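Local structure of conserved hypothetical protein VT76 (Thermotoga maritima, 1RCU) at residues A[104-107]-A[108-112]; A[127-130]-A[131-134]; A[67-70]-A[71-75]. The protein is of unknown function but belongs to a SLOG family of Rossmann-like proteins, so it may bind a nucleotide-derived ligand. All coordinates share one frame; numbering follows the deposited sequence.

Along the chain the order is interaction 3, interaction 1, interaction 2. They lie in series, and none nests in or crosses another. Each is a local contact around the first turns of a helix and closes no long loop. Interaction 3 (67-75) begins helix 68-79 after strand 60-63. Interaction 1 (104-112) leads from strand 100-103, an outermost strand of the sheet within this chain, into helix 108-116. Interaction 2 (127-134) begins helix 129-140 after strand 121-125. Interactions 1 and 2 touch: Ser112 OG probably bonds to Glu134 OE2, and Gln109 packs on Ile133. Both also meet the third subunit. Interaction 3 stays apart, with its centre about 15 Å from that of interaction 2.

Interaction 1 of 3, residues A[104-107]-A[108-112]; sequences TGLD and FQMRS
Asp107 is the N-cap of helix 108-116, and its carboxylate accepts from the backbone of Met110, here a selenomethionine. The capping bond from Met110 N to Asp107 OD1 is 3.1 Å long and almost straight, 175° at the hydrogen. CG of Asp107 sits between its own backbone N and carbonyl carbon (chi1 58°). That torsion brings OD1 to the amide at the helix start. The helix end probably favours the negative charge. OD2 forms a salt bridge with Arg117 of the third subunit. The Asp107 carbonyl O takes Arg111 N at 3.0 Å, which closes the first helical turn.

The closely packed side holds Leu106 and Met110, both buried. The two side chains cross at about a right angle, with Leu106 CG 4.1 Å from Met110 CB. Leu106 and Met110 of the second subunit pack on this pair. Just before it, Thr104 OG1 accepts from Leu106 N at 3.0 Å, forming an ST turn. The same hydroxyl also bonds to Leu88 O.

The solvent side is that of Phe108, which is exposed. Its side chain starts out away from 104-107, and it touches Pro89 and Glu92. Across the contact its CB comes within 3.7 Å of Asp107 C.

Arg111, by contrast, is buried. Its NH2 lies at the Phe108 ring edge, in the ring plane. The Arg111 chain bends at chi2 and chi3 and curls back to its own helix turn. Its NE and NH2 grip one atom, Phe108 O, side-on at 3.2 Å and 3.1 Å respectively.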
loop_
_atom_site.group_PDB
_atom_site.type_symbol
_atom_site.label_atom_id
_atom_site.label_comp_id
_atom_site.label_asym_id
_atom_site.label_seq_id
_atom_site.Cartn_x
_atom_site.Cartn_y
_atom_site.Cartn_z
ATOM N N THR A 104 6.092 5.586 6.634
ATOM C CA THR A 104 5.579 4.656 5.635
ATOM C C THR A 104 4.919 5.317 4.444
ATOM O O THR A 104 4.908 4.746 3.353
ATOM C CB THR A 104 4.526 3.704 6.223
ATOM O OG1 THR A 104 3.374 4.466 6.603
ATOM C CG2 THR A 104 5.081 2.954 7.430
ATOM N N GLY A 105 4.357 6.504 4.641
ATOM C CA GLY A 105 3.674 7.169 3.543
ATOM C C GLY A 105 2.316 6.518 3.321
ATOM O O GLY A 105 1.696 6.678 2.267
ATOM N N LEU A 106 1.856 5.765 4.317
ATOM C CA LEU A 106 0.567 5.087 4.235
ATOM C C LEU A 106 -0.436 5.748 5.177
ATOM O O LEU A 106 -0.053 6.351 6.180
ATOM C CB LEU A 106 0.714 3.601 4.618
ATOM C CG LEU A 106 1.089 2.505 3.606
ATOM C CD1 LEU A 106 1.516 3.102 2.268
ATOM C CD2 LEU A 106 2.188 1.620 4.216
ATOM N N ASP A 107 -1.722 5.648 4.857
ATOM C CA ASP A 107 -2.727 6.212 5.750
ATOM C C ASP A 107 -2.813 5.357 7.016
ATOM O O ASP A 107 -2.204 4.292 7.104
ATOM C CB ASP A 107 -4.105 6.286 5.070
ATOM C CG ASP A 107 -4.607 4.929 4.586
ATOM O OD1 ASP A 107 -4.595 3.947 5.363
ATOM O OD2 ASP A 107 -5.026 4.845 3.413
ATOM N N PHE A 108 -3.592 5.824 7.982
ATOM C CA PHE A 108 -3.761 5.145 9.266
ATOM C C PHE A 108 -4.010 3.642 9.285
ATOM O O PHE A 108 -3.306 2.907 9.979
ATOM C CB PHE A 108 -4.862 5.853 10.060
ATOM C CG PHE A 108 -4.433 7.175 10.616
ATOM C CD1 PHE A 108 -3.631 7.224 11.749
ATOM C CD2 PHE A 108 -4.753 8.365 9.960
ATOM C CE1 PHE A 108 -3.150 8.435 12.226
ATOM C CE2 PHE A 108 -4.273 9.586 10.429
ATOM C CZ PHE A 108 -3.466 9.616 11.567
ATOM N N GLN A 109 -5.007 3.196 8.529
ATOM C CA GLN A 109 -5.371 1.787 8.478
ATOM C C GLN A 109 -4.322 0.869 7.850
ATOM O O GLN A 109 -3.983 -0.178 8.411
ATOM C CB GLN A 109 -6.724 1.635 7.770
ATOM C CG GLN A 109 -7.910 1.946 8.671
ATOM C CD GLN A 109 -7.872 3.349 9.250
ATOM O OE1 GLN A 109 -8.005 4.341 8.531
ATOM N NE2 GLN A 109 -7.683 3.438 10.568
HETATM N N MSE A 110 -3.800 1.244 6.694
HETATM C CA MSE A 110 -2.781 0.425 6.054
HETATM C C MSE A 110 -1.494 0.404 6.875
HETATM O O MSE A 110 -0.820 -0.623 6.955
HETATM C CB MSE A 110 -2.549 0.928 4.632
HETATM C CG MSE A 110 -3.777 0.671 3.767
HETATM SE SE MSE A 110 -3.599 1.151 1.928
HETATM C CE MSE A 110 -3.061 3.000 2.179
ATOM N N ARG A 111 -1.164 1.531 7.495
ATOM C CA ARG A 111 0.014 1.626 8.355
ATOM C C ARG A 111 -0.151 0.572 9.459
ATOM O O ARG A 111 0.809 -0.084 9.870
ATOM C CB ARG A 111 0.076 3.030 8.974
ATOM C CG ARG A 111 1.180 3.278 10.001
ATOM C CD ARG A 111 0.768 3.041 11.458
ATOM N NE ARG A 111 -0.652 3.279 11.659
ATOM C CZ ARG A 111 -1.162 4.079 12.588
ATOM N NH1 ARG A 111 -0.365 4.740 13.419
ATOM N NH2 ARG A 111 -2.479 4.197 12.692
ATOM N N SER A 112 -1.391 0.417 9.919
ATOM C CA SER A 112 -1.726 -0.547 10.960
ATOM C C SER A 112 -1.450 -1.975 10.509
ATOM O O SER A 112 -0.999 -2.813 11.291
ATOM C CB SER A 112 -3.209 -0.430 11.341
ATOM O OG SER A 112 -3.458 0.742 12.086
#

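Interaction 2 of 3, residues A[127-130]-A[131-134]; sequences GEIG and TAIE
Gly127 and Thr131 meet in the glycine-rich turn that enters helix 129-140 from strand 121-125. This is the start of the beta-alpha-beta unit that goes on to strand 145-148. Gly127 CA lies 3.4 Å from Thr131 OG1. A side chain at Gly127 would run into Thr131 CB, and it would also jam against the preceding carbonyl. Thr131 holds OG1 anti to its carbonyl carbon (chi1 -60°), which aims the hydroxyl back at the glycine. It also touches Val29 of strand 25-30.

Glu128 is the N-cap residue. Its side chain starts out away from the following turn, and OE1 accepts from Asn170 N of the third subunit. Asp169 OD1 of the same subunit takes the amide of Ile129. Its carboxylate therefore lies close to this helix start, a place that would probably suit a negative charge.

The first turns are regular. Ala132 N bonds to Glu128 O at 3.2 Å, Ile133 N to Ile129 O at 2.9 Å and Glu134 N to Gly130 O at 3.0 Å. Ile129 and Ile133 make an apolar contact one turn apart, CG1 of Ile129 being 4.3 Å from CD1 of Ile133. Leu136 of the third subunit packs against both.

Glu134 CG passes 3.2 Å from Gly130 O, and the chain then runs extended to a carboxylate buried near helix 108-116 and strand 25-30. There OE2 probably bonds to Ser112 OG. Gly130, Thr131 and Glu134 fit the GTxxE end of a sequence that resembles the PGGxGTxxE motif of LOG proteins, a glycine-rich strand-to-helix turn of the Rossmann-like fold.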
loop_
_atom_site.group_PDB
_atom_site.type_symbol
_atom_site.label_atom_id
_atom_site.label_comp_id
_atom_site.label_asym_id
_atom_site.label_seq_id
_atom_site.Cartn_x
_atom_site.Cartn_y
_atom_site.Cartn_z
ATOM N N GLY A 127 -8.746 2.500 23.302
ATOM C CA GLY A 127 -8.873 2.607 21.860
ATOM C C GLY A 127 -10.211 2.891 21.204
ATOM O O GLY A 127 -11.283 2.476 21.671
ATOM N N GLU A 128 -10.122 3.626 20.099
ATOM C CA GLU A 128 -11.280 3.962 19.300
ATOM C C GLU A 128 -11.253 3.085 18.044
ATOM O O GLU A 128 -10.629 2.019 18.030
ATOM C CB GLU A 128 -11.284 5.456 18.937
ATOM C CG GLU A 128 -11.488 6.423 20.123
ATOM C CD GLU A 128 -12.786 6.183 20.902
ATOM O OE1 GLU A 128 -13.753 5.611 20.345
ATOM O OE2 GLU A 128 -12.851 6.590 22.079
ATOM N N ILE A 129 -11.920 3.530 16.990
ATOM C CA ILE A 129 -12.014 2.715 15.786
ATOM C C ILE A 129 -10.693 2.135 15.270
ATOM O O ILE A 129 -10.630 0.973 14.861
ATOM C CB ILE A 129 -12.759 3.473 14.663
ATOM C CG1 ILE A 129 -13.274 2.462 13.648
ATOM C CG2 ILE A 129 -11.867 4.495 14.004
ATOM C CD1 ILE A 129 -14.356 1.541 14.219
ATOM N N GLY A 130 -9.633 2.927 15.316
ATOM C CA GLY A 130 -8.351 2.437 14.850
ATOM C C GLY A 130 -7.903 1.176 15.565
ATOM O O GLY A 130 -7.465 0.193 14.953
ATOM N N THR A 131 -8.016 1.206 16.880
ATOM C CA THR A 131 -7.607 0.088 17.708
ATOM C C THR A 131 -8.495 -1.132 17.439
ATOM O O THR A 131 -8.052 -2.290 17.523
ATOM C CB THR A 131 -7.658 0.504 19.199
ATOM O OG1 THR A 131 -6.769 1.612 19.409
ATOM C CG2 THR A 131 -7.243 -0.649 20.105
ATOM N N ALA A 132 -9.749 -0.863 17.096
ATOM C CA ALA A 132 -10.697 -1.922 16.802
ATOM C C ALA A 132 -10.290 -2.636 15.512
ATOM O O ALA A 132 -10.312 -3.865 15.433
ATOM C CB ALA A 132 -12.091 -1.335 16.671
ATOM N N ILE A 133 -9.915 -1.849 14.512
ATOM C CA ILE A 133 -9.497 -2.377 13.224
ATOM C C ILE A 133 -8.225 -3.199 13.400
ATOM O O ILE A 133 -8.049 -4.236 12.748
ATOM C CB ILE A 133 -9.237 -1.228 12.217
ATOM C CG1 ILE A 133 -10.555 -0.537 11.876
ATOM C CG2 ILE A 133 -8.560 -1.768 10.959
ATOM C CD1 ILE A 133 -10.399 0.698 11.022
ATOM N N GLU A 134 -7.344 -2.731 14.281
ATOM C CA GLU A 134 -6.099 -3.438 14.555
ATOM C C GLU A 134 -6.324 -4.761 15.289
ATOM O O GLU A 134 -5.644 -5.742 15.005
ATOM C CB GLU A 134 -5.140 -2.530 15.346
ATOM C CG GLU A 134 -4.718 -1.339 14.507
ATOM C CD GLU A 134 -3.977 -0.281 15.281
ATOM O OE1 GLU A 134 -4.254 -0.105 16.483
ATOM O OE2 GLU A 134 -3.124 0.391 14.674
#

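Interaction 3 of 3, residues A[67-70]-A[71-75]; sequences DGVM and ELVSQ
Met70 and Ser74 form a side-chain-to-backbone contact within the first turns of helix 68-79, which follows strand 60-63. Met70, a selenomethionine, offers its carbonyl O to two donors of Ser74. OG reaches Met70 O at 2.6 Å and the backbone N at 3.1 Å, from opposite faces of the carbonyl plane. The hydroxyl sits anti to the carbonyl carbon of Ser74 (chi1 -61°), folded back along the helix, and it also bonds to Asn63 ND2, at the end of strand 60-63. With the hydroxyl gone, as in an alanine, Met70 O would probably keep just the bond from the backbone N, and Asn63 ND2 would lose this partner.

The helix belongs to the beta-alpha-beta unit 60-63, 68-79, 84-88 of the Rossmann-like sheet. Val69 and Val73 lie side by side on it and point the same way, with CG1 of Val69 4.1 Å from CG2 of Val73. Val69 also packs on Cys47 of helix 44-56. Near the N-terminal end of the helix, Glu71 N bonds to Asp67 O at 3.2 Å, from well above the carbonyl plane. The extended Glu71 chain brings OE1 to 3.7 Å from Asp67 CA. Asp67 turns its own carboxylate elsewhere, where OD1 accepts from Gly33 N.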
loop_
_atom_site.group_PDB
_atom_site.type_symbol
_atom_site.label_atom_id
_atom_site.label_comp_id
_atom_site.label_asym_id
_atom_site.label_seq_id
_atom_site.Cartn_x
_atom_site.Cartn_y
_atom_site.Cartn_z
ATOM N N ASP A 67 0.739 9.708 19.639
ATOM C CA ASP A 67 0.580 10.088 21.042
ATOM C C ASP A 67 -0.252 9.054 21.817
ATOM O O ASP A 67 -0.172 7.847 21.558
ATOM C CB ASP A 67 -0.094 11.469 21.140
ATOM C CG ASP A 67 -1.292 11.617 20.192
ATOM O OD1 ASP A 67 -1.923 10.601 19.829
ATOM O OD2 ASP A 67 -1.610 12.767 19.820
ATOM N N GLY A 68 -1.037 9.544 22.773
ATOM C CA GLY A 68 -1.900 8.686 23.572
ATOM C C GLY A 68 -1.232 7.506 24.251
ATOM O O GLY A 68 -0.148 7.639 24.823
ATOM N N VAL A 69 -1.899 6.358 24.208
ATOM C CA VAL A 69 -1.369 5.137 24.806
ATOM C C VAL A 69 0.007 4.801 24.221
ATOM O O VAL A 69 0.906 4.373 24.947
ATOM C CB VAL A 69 -2.330 3.928 24.561
ATOM C CG1 VAL A 69 -1.597 2.596 24.732
ATOM C CG2 VAL A 69 -3.489 3.991 25.527
HETATM N N MSE A 70 0.159 4.999 22.912
HETATM C CA MSE A 70 1.421 4.711 22.228
HETATM C C MSE A 70 2.589 5.477 22.849
HETATM O O MSE A 70 3.666 4.922 23.049
HETATM C CB MSE A 70 1.320 5.048 20.729
HETATM C CG MSE A 70 0.315 4.193 19.933
HETATM SE SE MSE A 70 -0.309 5.024 18.254
HETATM C CE MSE A 70 -1.441 6.412 19.037
ATOM N N GLU A 71 2.365 6.745 23.176
ATOM C CA GLU A 71 3.403 7.568 23.766
ATOM C C GLU A 71 3.811 7.103 25.153
ATOM O O GLU A 71 4.993 7.000 25.454
ATOM C CB GLU A 71 2.937 9.025 23.833
ATOM C CG GLU A 71 3.991 9.989 24.366
ATOM C CD GLU A 71 3.591 11.438 24.171
ATOM O OE1 GLU A 71 3.250 11.804 23.020
ATOM O OE2 GLU A 71 3.624 12.206 25.162
ATOM N N LEU A 72 2.821 6.815 25.988
ATOM C CA LEU A 72 3.055 6.385 27.358
ATOM C C LEU A 72 3.740 5.029 27.467
ATOM O O LEU A 72 4.630 4.827 28.304
ATOM C CB LEU A 72 1.727 6.363 28.109
ATOM C CG LEU A 72 1.015 7.723 28.114
ATOM C CD1 LEU A 72 -0.379 7.560 28.688
ATOM C CD2 LEU A 72 1.821 8.747 28.913
ATOM N N VAL A 73 3.330 4.094 26.618
ATOM C CA VAL A 73 3.936 2.780 26.625
ATOM C C VAL A 73 5.392 2.949 26.184
ATOM O O VAL A 73 6.298 2.325 26.753
ATOM C CB VAL A 73 3.177 1.829 25.691
ATOM C CG1 VAL A 73 4.065 0.683 25.271
ATOM C CG2 VAL A 73 1.941 1.294 26.419
ATOM N N SER A 74 5.622 3.814 25.200
ATOM C CA SER A 74 6.973 4.046 24.727
ATOM C C SER A 74 7.849 4.653 25.828
ATOM O O SER A 74 8.989 4.249 26.023
ATOM C CB SER A 74 6.924 4.956 23.514
ATOM O OG SER A 74 6.175 4.351 22.481
ATOM N N GLN A 75 7.308 5.632 26.541
ATOM C CA GLN A 75 8.046 6.267 27.627
ATOM C C GLN A 75 8.464 5.179 28.610
ATOM O O GLN A 75 9.600 5.138 29.079
ATOM C CB GLN A 75 7.169 7.286 28.352
ATOM C CG GLN A 75 7.884 8.117 29.410
ATOM C CD GLN A 75 6.905 8.948 30.224
ATOM O OE1 GLN A 75 6.111 9.711 29.662
ATOM N NE2 GLN A 75 6.950 8.805 31.542
#